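Local coordinates for prophage MuSo2, 43 kDa tail protein (Shewanella oneidensis, PDB 3CDD) that probably forms a trimeric hub in the baseplate of a contractile Mu-like phage tail, at residues L9-K14 against Q59-T64; S111-N116 against R146-Q151; R208-K213 against Q274-K279; N302-V307 against D315-I320. All coordinates share one frame; numbering follows the deposited sequence.

How the interactions relate
From the N terminus, interaction 1 comes first: it pairs strands 7-11 and 62-67 and closes a loop of 44 residues in the GpP-like N-terminal region. Interaction 2 closes a shorter loop in the gp44-like second region, joining its two-stranded ribbon, on one face of which two helices pack. Interaction 3 spans the longest loop, 60 residues, and sets the segment after strand 200-206 against the end of helix 262-278. Interaction 4 closes the tightest, across seven residues between strands 304-309 and 317-328. All four follow in series; none nests or crosses. Interactions 3 and 4 are nearest neighbours, with centres about 21 Å apart, while 1 and 3 lie about 42 Å apart.

Interaction 1. Residues L9-K14 against Q59-T64; sequences LKAGGK and QGQACT
Lys10 and Thr64 form the hydrogen-bonded pair at the tight end of this antiparallel strand contact. Lys10 N donates to Thr64 O at 2.9 Å, and Thr64 N returns the bond to Lys10 O. The close spacing is reinforced by a CA-H...O contact from Leu9 CA to Thr64 O at 3.2 Å. On the buried face, Leu9 CD1 packs on Cys63 SG at 3.5 Å; the sulfur stands anti to the backbone N (chi1 -164°), which brings it against the CD1 branch of Leu9. On the other face Thr64 OG1 lies 3.6 Å from Lys10 CB, while the rest of the lysine chain runs on extended and leaves the threonine behind.

Toward the type I' turn from Ala11 to Lys14 the contact slackens. Here direct backbone bonding gives way to water: Gly12 N donates to a water at 2.8 Å, and the same water donates to Ala62 O, with a weak further bond to Gln61 OE1. Gln61, bent at chi2, sets its CG 3.9 Å from Gly12 N. Gly12 and Gly13 both have positive phi, as the turn type requires, and both are exposed.

Within the GpP-like N-terminal region, strand 7-11 thus lies between 14-16, through the Leu9 to Tyr16 backbone bonding, and 62-67, which pairs in turn with 70-84. Leu37 and Phe35 of strand 34-42 pack against Leu9 and Cys63 from the buried face.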
# COMPACT_ATOMS: atom_id res chain seq x y z
N LEU A 9 -20.50 11.79 23.27
CA LEU A 9 -19.92 12.75 22.36
C LEU A 9 -20.78 14.01 22.38
O LEU A 9 -22.01 13.95 22.19
CB LEU A 9 -19.86 12.20 20.94
CG LEU A 9 -19.27 13.15 19.90
CD1 LEU A 9 -18.21 12.45 19.04
CD2 LEU A 9 -20.35 13.78 19.03
N LYS A 10 -20.12 15.14 22.61
CA LYS A 10 -20.75 16.46 22.53
C LYS A 10 -20.18 17.19 21.31
O LYS A 10 -18.97 17.29 21.15
CB LYS A 10 -20.50 17.26 23.81
CG LYS A 10 -21.13 16.66 25.08
CD LYS A 10 -21.02 17.64 26.26
CE LYS A 10 -21.40 16.98 27.58
NZ LYS A 10 -21.23 17.90 28.76
N ALA A 11 -21.06 17.69 20.45
CA ALA A 11 -20.69 18.52 19.30
C ALA A 11 -21.87 19.41 18.94
O ALA A 11 -23.00 18.93 18.86
CB ALA A 11 -20.29 17.65 18.11
N GLY A 12 -21.62 20.70 18.75
CA GLY A 12 -22.69 21.62 18.33
C GLY A 12 -23.78 21.91 19.37
O GLY A 12 -24.92 22.20 19.00
N GLY A 13 -23.42 21.83 20.65
CA GLY A 13 -24.40 22.03 21.73
C GLY A 13 -25.31 20.82 21.89
O GLY A 13 -26.28 20.86 22.65
N LYS A 14 -24.99 19.75 21.17
CA LYS A 14 -25.77 18.52 21.19
C LYS A 14 -25.03 17.38 21.88
O LYS A 14 -23.81 17.41 22.01
CB LYS A 14 -26.18 18.13 19.77
CG LYS A 14 -26.93 19.25 19.05
CD LYS A 14 -27.59 18.77 17.77
CE LYS A 14 -28.33 19.92 17.08
NZ LYS A 14 -29.53 20.44 17.82
N GLN A 59 -19.01 17.84 9.64
CA GLN A 59 -17.53 17.80 9.56
C GLN A 59 -16.95 19.17 9.93
O GLN A 59 -17.52 20.20 9.59
CB GLN A 59 -17.07 17.36 8.16
CG GLN A 59 -17.39 18.32 7.00
CD GLN A 59 -18.77 18.14 6.40
OE1 GLN A 59 -19.64 17.45 6.96
NE2 GLN A 59 -18.99 18.77 5.24
N GLY A 60 -15.82 19.20 10.64
CA GLY A 60 -15.25 20.46 11.09
C GLY A 60 -15.60 20.88 12.51
O GLY A 60 -14.88 21.65 13.13
N GLN A 61 -16.70 20.35 13.03
CA GLN A 61 -17.24 20.73 14.35
C GLN A 61 -16.29 20.42 15.51
O GLN A 61 -15.71 19.35 15.54
CB GLN A 61 -18.53 19.94 14.58
CG GLN A 61 -19.55 20.63 15.44
CD GLN A 61 -20.12 21.85 14.76
OE1 GLN A 61 -20.00 22.98 15.25
NE2 GLN A 61 -20.73 21.64 13.60
N ALA A 62 -16.14 21.34 16.46
CA ALA A 62 -15.48 21.04 17.74
C ALA A 62 -16.25 19.97 18.49
O ALA A 62 -17.48 19.95 18.48
CB ALA A 62 -15.33 22.28 18.60
N CYS A 63 -15.50 19.12 19.19
CA CYS A 63 -15.95 17.81 19.59
C CYS A 63 -15.29 17.39 20.91
O CYS A 63 -14.09 17.60 21.10
CB CYS A 63 -15.49 16.85 18.48
SG CYS A 63 -16.30 15.34 18.55
N THR A 64 -16.06 16.77 21.81
CA THR A 64 -15.49 16.10 23.00
C THR A 64 -16.10 14.72 23.23
O THR A 64 -17.29 14.50 22.97
CB THR A 64 -15.61 16.92 24.31
OG1 THR A 64 -16.98 17.02 24.72
CG2 THR A 64 -15.01 18.33 24.16
O HOH W 1 -19.12 21.86 18.37

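Interaction 2. Residues S111-N116 against R146-Q151; sequences SGQFNN and RIQIEQ
A two-stranded antiparallel ribbon, 113-115 with 144-148, forms this contact in the gp44-like second region; Phe114 and Ile147 are its central hydrogen-bonded pair. Phe114 N donates to Ile147 O at 2.9 Å and Ile147 N to Phe114 O at 3.0 Å. The strand axes run 171° apart, so the ribbon is almost exactly antiparallel, and Gln113 with Gln148 and Asn115 with Arg146 make the non-hydrogen-bonded pairs that flank the centre.

The two faces differ in chemistry. Phe114, Ile147 and the neighbouring Ile149 pack on helix 155-164 through Leu158, and the phenyl ring also meets Ile122, Ile125 and Val126 of helix 119-127 and stacks with Tyr109. The first torsion of Phe114 (chi1 -53°) sets CG anti to the carbonyl carbon, and from there the ring is directed to the helices; its modelled approach to the Ile149 methyl is too close to be trusted in detail. The opposite face is polar: Gln113 and Gln148 lie side by side and point the same way, with Gln113 CB 3.8 Å from Gln148 CG, and the side chains of Gln113 and Arg146 cross on this same face.

Beyond the strand pairing, Ile149 N reaches Gly112 O at 3.2 Å from above the carbonyl plane, 40° out of it. That oxygen takes a second bond: a water donates to Gly112 O at 3.0 Å and to Ile149 O at 3.1 Å.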
# COMPACT_ATOMS: atom_id res chain seq x y z
N SER A 111 8.07 36.86 10.35
CA SER A 111 9.51 37.11 10.44
C SER A 111 10.34 35.87 10.09
O SER A 111 11.54 35.97 9.83
CB SER A 111 9.91 37.70 11.81
OG SER A 111 10.01 36.70 12.82
N GLY A 112 9.69 34.70 10.11
CA GLY A 112 10.25 33.45 9.59
C GLY A 112 11.41 32.83 10.34
O GLY A 112 12.04 31.90 9.83
N GLN A 113 11.69 33.34 11.54
CA GLN A 113 12.78 32.81 12.37
C GLN A 113 12.66 33.19 13.84
O GLN A 113 12.16 34.26 14.18
CB GLN A 113 14.16 33.24 11.81
CG GLN A 113 14.60 34.63 12.17
CD GLN A 113 15.94 34.99 11.56
OE1 GLN A 113 16.91 35.27 12.27
NE2 GLN A 113 16.00 34.99 10.23
N PHE A 114 13.12 32.28 14.70
CA PHE A 114 13.12 32.51 16.15
C PHE A 114 14.54 32.70 16.65
O PHE A 114 15.43 31.92 16.30
CB PHE A 114 12.42 31.36 16.89
CG PHE A 114 11.04 31.05 16.37
CD1 PHE A 114 10.85 30.07 15.40
CD2 PHE A 114 9.93 31.76 16.83
CE1 PHE A 114 9.57 29.80 14.91
CE2 PHE A 114 8.66 31.50 16.34
CZ PHE A 114 8.48 30.52 15.38
N ASN A 115 14.73 33.73 17.47
CA ASN A 115 16.05 34.12 17.97
C ASN A 115 16.16 33.90 19.47
O ASN A 115 15.42 34.52 20.24
CB ASN A 115 16.33 35.60 17.69
CG ASN A 115 15.97 36.00 16.27
OD1 ASN A 115 16.55 35.50 15.31
ND2 ASN A 115 15.02 36.92 16.14
N ASN A 116 17.09 33.04 19.87
CA ASN A 116 17.42 32.83 21.29
C ASN A 116 16.21 32.40 22.13
O ASN A 116 16.03 32.83 23.27
CB ASN A 116 18.11 34.08 21.87
CG ASN A 116 19.40 34.41 21.13
OD1 ASN A 116 20.28 33.57 21.01
ND2 ASN A 116 19.51 35.65 20.64
N ARG A 146 19.37 30.42 16.74
CA ARG A 146 18.62 30.81 15.56
C ARG A 146 18.02 29.62 14.83
O ARG A 146 18.73 28.70 14.43
CB ARG A 146 19.47 31.64 14.59
CG ARG A 146 18.66 32.22 13.44
CD ARG A 146 19.51 33.10 12.54
NE ARG A 146 20.33 32.32 11.62
CZ ARG A 146 20.81 32.79 10.46
NH1 ARG A 146 20.54 34.03 10.05
NH2 ARG A 146 21.56 32.00 9.70
N ILE A 147 16.69 29.67 14.68
CA ILE A 147 15.88 28.63 14.04
C ILE A 147 15.10 29.26 12.89
O ILE A 147 14.36 30.21 13.09
CB ILE A 147 14.86 28.01 15.05
CG1 ILE A 147 15.57 27.33 16.22
CG2 ILE A 147 13.83 27.06 14.35
CD1 ILE A 147 16.44 26.15 15.85
N GLN A 148 15.30 28.74 11.69
CA GLN A 148 14.52 29.19 10.55
C GLN A 148 13.42 28.21 10.15
O GLN A 148 13.66 27.00 10.00
CB GLN A 148 15.43 29.49 9.37
CG GLN A 148 15.67 30.96 9.20
CD GLN A 148 16.96 31.26 8.48
OE1 GLN A 148 18.00 30.67 8.78
NE2 GLN A 148 16.91 32.19 7.55
N ILE A 149 12.21 28.73 9.97
CA ILE A 149 11.10 27.94 9.47
C ILE A 149 11.41 27.47 8.05
O ILE A 149 11.63 28.28 7.17
CB ILE A 149 9.78 28.74 9.42
CG1 ILE A 149 9.57 29.58 10.69
CG2 ILE A 149 8.59 27.82 9.09
CD1 ILE A 149 9.69 28.82 11.98
N GLU A 150 11.44 26.15 7.85
CA GLU A 150 11.56 25.59 6.51
C GLU A 150 10.28 25.90 5.72
O GLU A 150 9.24 26.19 6.31
CB GLU A 150 11.85 24.09 6.57
CG GLU A 150 13.30 23.76 6.92
CD GLU A 150 13.45 22.44 7.68
OE1 GLU A 150 12.89 21.42 7.22
OE2 GLU A 150 14.16 22.42 8.72
N GLN A 151 10.37 25.87 4.40
CA GLN A 151 9.25 26.23 3.54
C GLN A 151 8.07 25.30 3.79
O GLN A 151 8.18 24.09 3.55
CB GLN A 151 9.63 26.13 2.06
CG GLN A 151 10.53 27.22 1.51
CD GLN A 151 10.72 27.09 -0.01
OE1 GLN A 151 10.05 26.29 -0.67
NE2 GLN A 151 11.64 27.88 -0.55
O HOH W 2 12.79 31.20 7.01

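Interaction 3. Residues R208-K213 against Q274-K279; sequences RQRFSK and QRSIGK
Ser276, near the end of helix 262-278, meets Gln209 and Arg210 of the loop between strands 200-206 and 213-217. Its CB sits 3.2 Å from Gln209 O, and its carbonyl oxygen lies 3.5 Å from Arg210 CD. The hydroxyl is held within its own helix by Arg273 O and also bonds a water, Ser276 OG to water 2.9 Å. That water accepts from Arg210 NE at 2.8 Å and from Phe211 N, so one solvent molecule joins loop to helix where no direct hydrogen bond does.

One residue on, Ile277 lays CG1 over the centre of the Arg210 guanidinium, 3.4 Å above its plane. The arginine gets there by bending twice, at chi2 (-62°) and chi3 (-71°), which turns its flat end to face the isoleucine. The Lys279 side chain crosses that of Gln209 obliquely, with Lys279 CE 3.7 Å from Gln209 NE2.

The guanidinium is thus covered on one face by an apolar group and wetted at its edge, while NH2 forms salt bridges to Glu245 and Asp243. These carboxylates probably balance its charge and limit its rotation. The loop itself meets the helix end by packing and one bridging water.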
# COMPACT_ATOMS: atom_id res chain seq x y z
N ARG A 208 14.33 -8.73 12.27
CA ARG A 208 14.39 -8.33 10.85
C ARG A 208 15.06 -6.96 10.69
O ARG A 208 15.79 -6.73 9.73
CB ARG A 208 12.99 -8.32 10.19
CG ARG A 208 12.43 -9.70 9.86
CD ARG A 208 10.91 -9.67 9.53
NE ARG A 208 10.30 -11.01 9.63
CZ ARG A 208 10.30 -11.93 8.67
NH1 ARG A 208 10.86 -11.69 7.47
NH2 ARG A 208 9.72 -13.12 8.91
N GLN A 209 14.83 -6.08 11.66
CA GLN A 209 15.34 -4.71 11.57
C GLN A 209 16.37 -4.41 12.63
O GLN A 209 16.69 -3.25 12.88
CB GLN A 209 14.18 -3.70 11.57
CG GLN A 209 13.26 -3.87 10.36
CD GLN A 209 12.02 -2.99 10.41
OE1 GLN A 209 11.22 -3.08 11.36
NE2 GLN A 209 11.83 -2.16 9.38
N ARG A 210 16.91 -5.47 13.24
CA ARG A 210 17.93 -5.40 14.26
C ARG A 210 19.28 -5.68 13.65
O ARG A 210 19.39 -6.51 12.71
CB ARG A 210 17.66 -6.41 15.39
CG ARG A 210 16.40 -6.10 16.25
CD ARG A 210 16.51 -4.79 16.95
NE ARG A 210 17.49 -4.84 18.03
CZ ARG A 210 17.24 -5.33 19.25
NH1 ARG A 210 16.04 -5.81 19.54
NH2 ARG A 210 18.20 -5.35 20.17
N PHE A 211 20.31 -4.97 14.14
CA PHE A 211 21.67 -5.10 13.58
C PHE A 211 22.70 -5.13 14.70
O PHE A 211 22.45 -4.60 15.76
CB PHE A 211 21.97 -4.00 12.55
CG PHE A 211 21.01 -3.99 11.39
CD1 PHE A 211 19.83 -3.25 11.45
CD2 PHE A 211 21.28 -4.74 10.23
CE1 PHE A 211 18.93 -3.24 10.39
CE2 PHE A 211 20.38 -4.74 9.18
CZ PHE A 211 19.19 -4.00 9.25
N SER A 212 23.83 -5.79 14.44
CA SER A 212 24.89 -5.96 15.44
C SER A 212 25.75 -4.72 15.59
O SER A 212 26.33 -4.48 16.64
CB SER A 212 25.78 -7.17 15.09
OG SER A 212 26.32 -7.06 13.79
N LYS A 213 25.84 -3.95 14.51
CA LYS A 213 26.67 -2.75 14.47
C LYS A 213 26.06 -1.70 13.54
O LYS A 213 25.72 -2.00 12.39
CB LYS A 213 28.08 -3.11 14.01
CG LYS A 213 29.13 -2.04 14.33
CD LYS A 213 30.53 -2.52 14.01
CE LYS A 213 31.18 -3.14 15.24
NZ LYS A 213 32.57 -3.63 14.97
N GLN A 274 18.43 2.66 19.10
CA GLN A 274 17.24 2.83 19.91
C GLN A 274 15.95 2.75 19.09
O GLN A 274 14.95 2.21 19.57
CB GLN A 274 17.32 4.14 20.71
CG GLN A 274 17.16 3.94 22.21
CD GLN A 274 17.67 2.56 22.69
OE1 GLN A 274 17.00 1.89 23.50
NE2 GLN A 274 18.84 2.13 22.20
N ARG A 275 15.98 3.26 17.87
CA ARG A 275 14.82 3.22 16.98
C ARG A 275 14.53 1.81 16.47
O ARG A 275 13.36 1.43 16.33
CB ARG A 275 15.00 4.18 15.81
CG ARG A 275 13.87 4.12 14.78
CD ARG A 275 14.18 4.99 13.58
NE ARG A 275 13.86 6.40 13.83
CZ ARG A 275 12.70 6.97 13.51
NH1 ARG A 275 11.73 6.26 12.93
NH2 ARG A 275 12.50 8.25 13.77
N SER A 276 15.58 1.04 16.17
CA SER A 276 15.42 -0.31 15.63
C SER A 276 14.90 -1.26 16.70
O SER A 276 14.19 -2.22 16.40
CB SER A 276 16.72 -0.84 15.04
OG SER A 276 17.65 -1.18 16.06
N ILE A 277 15.27 -0.99 17.95
CA ILE A 277 14.77 -1.76 19.09
C ILE A 277 13.26 -1.55 19.28
O ILE A 277 12.51 -2.53 19.34
CB ILE A 277 15.58 -1.49 20.37
CG1 ILE A 277 17.04 -1.95 20.19
CG2 ILE A 277 14.94 -2.20 21.56
CD1 ILE A 277 18.01 -1.46 21.29
N GLY A 278 12.81 -0.30 19.33
CA GLY A 278 11.39 -0.00 19.43
C GLY A 278 10.54 -0.51 18.27
O GLY A 278 9.37 -0.88 18.44
N LYS A 279 11.13 -0.52 17.08
CA LYS A 279 10.46 -0.96 15.86
C LYS A 279 10.43 -2.49 15.74
O LYS A 279 9.72 -3.05 14.89
CB LYS A 279 11.20 -0.38 14.66
CG LYS A 279 10.32 0.00 13.48
CD LYS A 279 10.98 1.14 12.71
CE LYS A 279 10.99 0.88 11.22
NZ LYS A 279 12.02 1.72 10.55
O HOH W 3 19.38 -3.42 16.57

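Interaction 4. Residues N302-V307 against D315-I320; sequences NTLVPV and DEEMLI
Val307 and Met318, the latter a selenomethionine, meet at the apolar centre of an antiparallel strand pair in the GpP fourth region; Val307 CG2 approaches Met318 CG, though the selenomethionine has two conformers and the exact spacing is doubtful. Val305 continues the same face, its CG1 4.0 Å from Ile320 CG1. On the other face Leu304 CD2 rests 3.7 Å from Leu319 CD1.

Six backbone bonds join the strands. Val305 N to Met318 O and Met318 N to Val305 O are both 2.8 Å long, though the second donor stands above its carbonyl plane, 44° out of it. Ile320 N to Thr303 O at 2.8 Å is almost straight.

Outward, the polar groups take over. With CG turned opposite the backbone N (chi1 -151°), the extended Glu317 chain runs alongside Pro306 and past Leu304 to a salt bridge with Lys187. Asn302 OD1 lies 3.5 Å from Leu319 CD1 but bonds to Ser184 N. At the far end a water donates to Val307 O and to Asp315 OD1.

In the fold, strand 304-309 also runs parallel to 192-193, Pro306 bonding to Leu192, while 317-328 pairs antiparallel with 331-339, whose Val338 covers Val305 and Met318 and whose Ile336 meets Ile320.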
# COMPACT_ATOMS: atom_id res chain seq x y z
N ASN A 302 2.16 7.21 28.83
CA ASN A 302 3.33 7.72 29.55
C ASN A 302 3.20 7.51 31.05
O ASN A 302 3.45 8.42 31.85
CB ASN A 302 3.60 9.19 29.21
CG ASN A 302 5.03 9.59 29.46
OD1 ASN A 302 5.92 8.73 29.53
ND2 ASN A 302 5.27 10.91 29.61
N THR A 303 2.76 6.31 31.41
CA THR A 303 2.84 5.85 32.79
C THR A 303 3.47 4.48 32.78
O THR A 303 3.43 3.76 31.76
CB THR A 303 1.46 5.82 33.52
OG1 THR A 303 0.50 5.11 32.74
CG2 THR A 303 0.94 7.25 33.82
N LEU A 304 4.07 4.12 33.92
CA LEU A 304 4.80 2.86 34.03
C LEU A 304 3.92 1.78 34.66
O LEU A 304 3.18 2.04 35.63
CB LEU A 304 6.08 3.06 34.87
CG LEU A 304 7.26 3.91 34.34
CD1 LEU A 304 8.32 4.03 35.41
CD2 LEU A 304 7.88 3.32 33.08
N VAL A 305 4.02 0.58 34.10
CA VAL A 305 3.21 -0.56 34.52
C VAL A 305 4.08 -1.83 34.62
O VAL A 305 4.70 -2.24 33.63
CB VAL A 305 1.98 -0.70 33.56
CG1 VAL A 305 2.41 -1.18 32.17
CG2 VAL A 305 0.95 -1.62 34.14
N PRO A 306 4.21 -2.43 35.82
CA PRO A 306 4.92 -3.73 35.81
C PRO A 306 4.23 -4.77 34.92
O PRO A 306 3.01 -4.81 34.82
CB PRO A 306 4.90 -4.17 37.29
CG PRO A 306 4.71 -2.91 38.08
CD PRO A 306 3.82 -2.03 37.19
N VAL A 307 5.01 -5.58 34.23
CA VAL A 307 4.43 -6.58 33.34
C VAL A 307 5.03 -7.92 33.76
O VAL A 307 6.24 -8.06 33.82
CB VAL A 307 4.64 -6.19 31.84
CG1 VAL A 307 4.20 -7.31 30.86
CG2 VAL A 307 3.91 -4.88 31.51
N ASP A 315 9.07 -9.73 32.06
CA ASP A 315 9.11 -9.49 33.49
C ASP A 315 9.96 -8.25 33.73
O ASP A 315 11.13 -8.34 34.11
CB ASP A 315 9.69 -10.71 34.22
CG ASP A 315 9.47 -10.65 35.74
OD1 ASP A 315 8.90 -9.66 36.25
OD2 ASP A 315 9.88 -11.61 36.41
N GLU A 316 9.35 -7.09 33.48
CA GLU A 316 9.99 -5.78 33.65
C GLU A 316 8.89 -4.70 33.75
O GLU A 316 7.73 -4.96 33.44
CB GLU A 316 10.97 -5.47 32.50
CG GLU A 316 10.35 -5.45 31.12
CD GLU A 316 11.34 -5.72 29.98
OE1 GLU A 316 12.36 -6.41 30.20
OE2 GLU A 316 11.08 -5.26 28.84
N GLU A 317 9.26 -3.53 34.23
CA GLU A 317 8.31 -2.42 34.31
C GLU A 317 8.33 -1.79 32.94
O GLU A 317 9.41 -1.51 32.41
CB GLU A 317 8.73 -1.43 35.38
CG GLU A 317 7.55 -0.69 36.00
CD GLU A 317 7.95 0.19 37.17
OE1 GLU A 317 9.16 0.46 37.34
OE2 GLU A 317 7.04 0.62 37.92
N MSE A 318 7.15 -1.59 32.36
CA MSE A 318 7.03 -1.10 30.99
C MSE A 318 6.38 0.28 30.96
O MSE A 318 5.72 0.68 31.92
CB MSE A 318 6.22 -2.08 30.14
CG MSE A 318 6.73 -3.51 30.21
SE MSE A 318 8.12 -3.89 28.94
CE MSE A 318 6.99 -4.73 27.63
N LEU A 319 6.57 0.99 29.85
CA LEU A 319 5.93 2.28 29.66
C LEU A 319 4.71 2.13 28.74
O LEU A 319 4.81 1.52 27.68
CB LEU A 319 6.91 3.29 29.06
CG LEU A 319 6.35 4.73 29.02
CD1 LEU A 319 6.45 5.40 30.40
CD2 LEU A 319 6.99 5.57 27.92
N ILE A 320 3.57 2.68 29.15
CA ILE A 320 2.41 2.69 28.25
C ILE A 320 2.62 3.73 27.15
O ILE A 320 2.61 4.93 27.42
CB ILE A 320 1.06 2.95 28.97
CG1 ILE A 320 0.82 1.88 30.05
CG2 ILE A 320 -0.08 3.01 27.93
CD1 ILE A 320 -0.50 2.03 30.79
O HOH W 4 7.55 -7.41 36.34